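PDB 3TJY: effector protein hopAB3, which is recognised by the host resistance protein Pto, eliciting immunity in tomato, and promotes virulence and bacterial growth in susceptible plants. Local coordinates for residues 21-25 with 73-78. Residues are numbered along the deposited sequence; the frame is centred on the assembly and turned at random.
Sequences LANIR and LRRADS. With SO4 (sulfate ion), chain D; SO4 (sulfate ion), chain B.
Residues 21-25, the first turn and more of helix 21-32, run roughly antiparallel to residues 73-77 near the C-terminal end of helix 64-77, the short axes lying 9.3 Å apart at 146°. CA atoms pair most closely at Ala22 with Asp77 and Arg25 with Leu73. Leu21 CD2 meets Leu73 CD2 at 4.1 Å, the two side chains crossing at about a right angle, while Leu21 CD1 rests on CB of the exposed Ala76. Ile24 adds its CG2 branch against both methyls of Leu73. Val11 of helix 3-16 touches both leucines; Leu73 is buried in this small helical bundle, the Pto-binding domain of the effector, while Leu21 lies at its margin.

Beside this apolar patch, Arg25 stretches across helix 64-77, its CG anti to the backbone N (chi1 -177°) and the chain extended as far as NE. Arg25 NH1 forms a salt bridge to Asp77 OD2 at 2.9 Å, approaching from the anti side with the guanidinium and carboxylate planes 76° apart. A water donates to that same OD2 and to Ala22 O, a second link between the helices. Arg74 CG lies over one guanidinium face, 3.6 Å from Arg25 NH2. Two sulfates, probably from the crystallisation liquor, occupy the edge: O2 of the chain B sulfate accepts from Arg25 NE at 2.8 Å and also from NH2, the chain D sulfate from NH1 and, through O1 in a nearly straight bond, from NH2.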
loop_
_atom_site.group_PDB
_atom_site.type_symbol
_atom_site.label_atom_id
_atom_site.label_comp_id
_atom_site.label_asym_id
_atom_site.label_seq_id
_atom_site.Cartn_x
_atom_site.Cartn_y
_atom_site.Cartn_z
ATOM N N LEU A 21 -6.571 -4.680 -6.877
ATOM C CA LEU A 21 -6.730 -3.792 -5.718
ATOM C C LEU A 21 -7.502 -4.429 -4.561
ATOM O O LEU A 21 -7.240 -4.100 -3.393
ATOM C CB LEU A 21 -7.376 -2.447 -6.104
ATOM C CG LEU A 21 -6.569 -1.549 -7.045
ATOM C CD1 LEU A 21 -7.310 -0.231 -7.282
ATOM C CD2 LEU A 21 -5.180 -1.292 -6.481
ATOM N N ALA A 22 -8.441 -5.322 -4.867
ATOM C CA ALA A 22 -9.124 -6.062 -3.813
ATOM C C ALA A 22 -8.101 -6.870 -3.022
ATOM O O ALA A 22 -8.147 -6.914 -1.789
ATOM C CB ALA A 22 -10.224 -6.963 -4.388
ATOM N N ASN A 23 -7.157 -7.488 -3.734
ATOM C CA ASN A 23 -6.127 -8.301 -3.104
ATOM C C ASN A 23 -5.133 -7.441 -2.326
ATOM O O ASN A 23 -4.749 -7.779 -1.203
ATOM C CB ASN A 23 -5.403 -9.152 -4.159
ATOM C CG ASN A 23 -4.127 -9.806 -3.629
ATOM O OD1 ASN A 23 -3.021 -9.526 -4.106
ATOM N ND2 ASN A 23 -4.277 -10.691 -2.660
ATOM N N ILE A 24 -4.700 -6.337 -2.923
ATOM C CA ILE A 24 -3.779 -5.447 -2.235
ATOM C C ILE A 24 -4.442 -4.918 -0.960
ATOM O O ILE A 24 -3.807 -4.835 0.085
ATOM C CB ILE A 24 -3.337 -4.263 -3.110
ATOM C CG1 ILE A 24 -2.577 -4.761 -4.341
ATOM C CG2 ILE A 24 -2.429 -3.339 -2.314
ATOM C CD1 ILE A 24 -1.314 -5.601 -4.013
ATOM N N ARG A 25 -5.732 -4.600 -1.041
ATOM C CA ARG A 25 -6.456 -4.114 0.138
ATOM C C ARG A 25 -6.370 -5.109 1.296
ATOM O O ARG A 25 -6.080 -4.738 2.432
ATOM C CB ARG A 25 -7.921 -3.813 -0.203
ATOM C CG ARG A 25 -8.708 -3.238 0.964
ATOM C CD ARG A 25 -10.151 -2.953 0.574
ATOM N NE ARG A 25 -10.945 -2.575 1.741
ATOM C CZ ARG A 25 -12.269 -2.593 1.773
ATOM N NH1 ARG A 25 -12.962 -2.977 0.708
ATOM N NH2 ARG A 25 -12.902 -2.258 2.889
ATOM N N LEU A 73 -7.482 2.508 -0.783
ATOM C CA LEU A 73 -7.769 1.147 -1.227
ATOM C C LEU A 73 -9.202 0.770 -0.946
ATOM O O LEU A 73 -9.848 0.103 -1.751
ATOM C CB LEU A 73 -6.812 0.139 -0.556
ATOM C CG LEU A 73 -5.378 0.246 -1.056
ATOM C CD1 LEU A 73 -4.462 -0.523 -0.107
ATOM C CD2 LEU A 73 -5.249 -0.281 -2.492
ATOM N N ARG A 74 -9.721 1.179 0.210
ATOM C CA ARG A 74 -11.112 0.863 0.536
ATOM C C ARG A 74 -12.089 1.531 -0.429
ATOM O O ARG A 74 -13.048 0.905 -0.885
ATOM C CB ARG A 74 -11.438 1.252 1.981
ATOM C CG ARG A 74 -12.927 1.284 2.300
ATOM C CD ARG A 74 -13.161 1.555 3.787
ATOM N NE ARG A 74 -12.524 2.799 4.218
ATOM C CZ ARG A 74 -12.401 3.160 5.491
ATOM N NH1 ARG A 74 -11.802 4.304 5.810
ATOM N NH2 ARG A 74 -12.871 2.365 6.446
ATOM N N ARG A 75 -11.833 2.796 -0.746
ATOM C CA ARG A 75 -12.728 3.521 -1.649
ATOM C C ARG A 75 -12.650 2.945 -3.054
ATOM O O ARG A 75 -13.679 2.795 -3.724
ATOM C CB ARG A 75 -12.389 5.012 -1.666
ATOM C CG ARG A 75 -13.319 5.825 -2.572
ATOM C CD ARG A 75 -13.287 7.303 -2.185
ATOM N NE ARG A 75 -13.864 7.515 -0.855
ATOM C CZ ARG A 75 -13.165 7.853 0.232
ATOM N NH1 ARG A 75 -11.857 8.031 0.170
ATOM N NH2 ARG A 75 -13.795 8.006 1.396
ATOM N N ALA A 76 -11.444 2.609 -3.494
ATOM C CA ALA A 76 -11.281 2.010 -4.833
ATOM C C ALA A 76 -11.934 0.637 -4.940
ATOM O O ALA A 76 -12.424 0.243 -6.008
ATOM C CB ALA A 76 -9.828 1.928 -5.207
ATOM N N ASP A 77 -11.933 -0.104 -3.839
ATOM C CA ASP A 77 -12.503 -1.457 -3.828
ATOM C C ASP A 77 -14.012 -1.453 -3.557
ATOM O O ASP A 77 -14.657 -2.493 -3.593
ATOM C CB ASP A 77 -11.778 -2.295 -2.764
ATOM C CG ASP A 77 -12.167 -3.759 -2.781
ATOM O OD1 ASP A 77 -12.396 -4.316 -3.877
ATOM O OD2 ASP A 77 -12.240 -4.366 -1.683
ATOM N N SER A 78 -14.566 -0.275 -3.290
ATOM C CA SER A 78 -15.970 -0.163 -2.920
ATOM C C SER A 78 -16.821 0.365 -4.071
ATOM O O SER A 78 -18.002 0.029 -4.184
ATOM C CB SER A 78 -16.121 0.735 -1.688
ATOM O OG SER A 78 -15.454 0.170 -0.568
HETATM S S SO4 D . -16.274 -3.257 1.993
HETATM O O1 SO4 D . -15.969 -2.218 2.977
HETATM O O2 SO4 D . -16.118 -2.722 0.640
HETATM O O3 SO4 D . -15.363 -4.384 2.183
HETATM O O4 SO4 D . -17.647 -3.724 2.174
HETATM S S SO4 B . -10.568 -1.678 5.759
HETATM O O1 SO4 B . -9.846 -0.490 6.174
HETATM O O2 SO4 B . -10.236 -2.012 4.382
HETATM O O3 SO4 B . -10.172 -2.775 6.633
HETATM O O4 SO4 B . -11.999 -1.421 5.858
HETATM O O HOH W 1 -10.746 -6.624 -0.801
#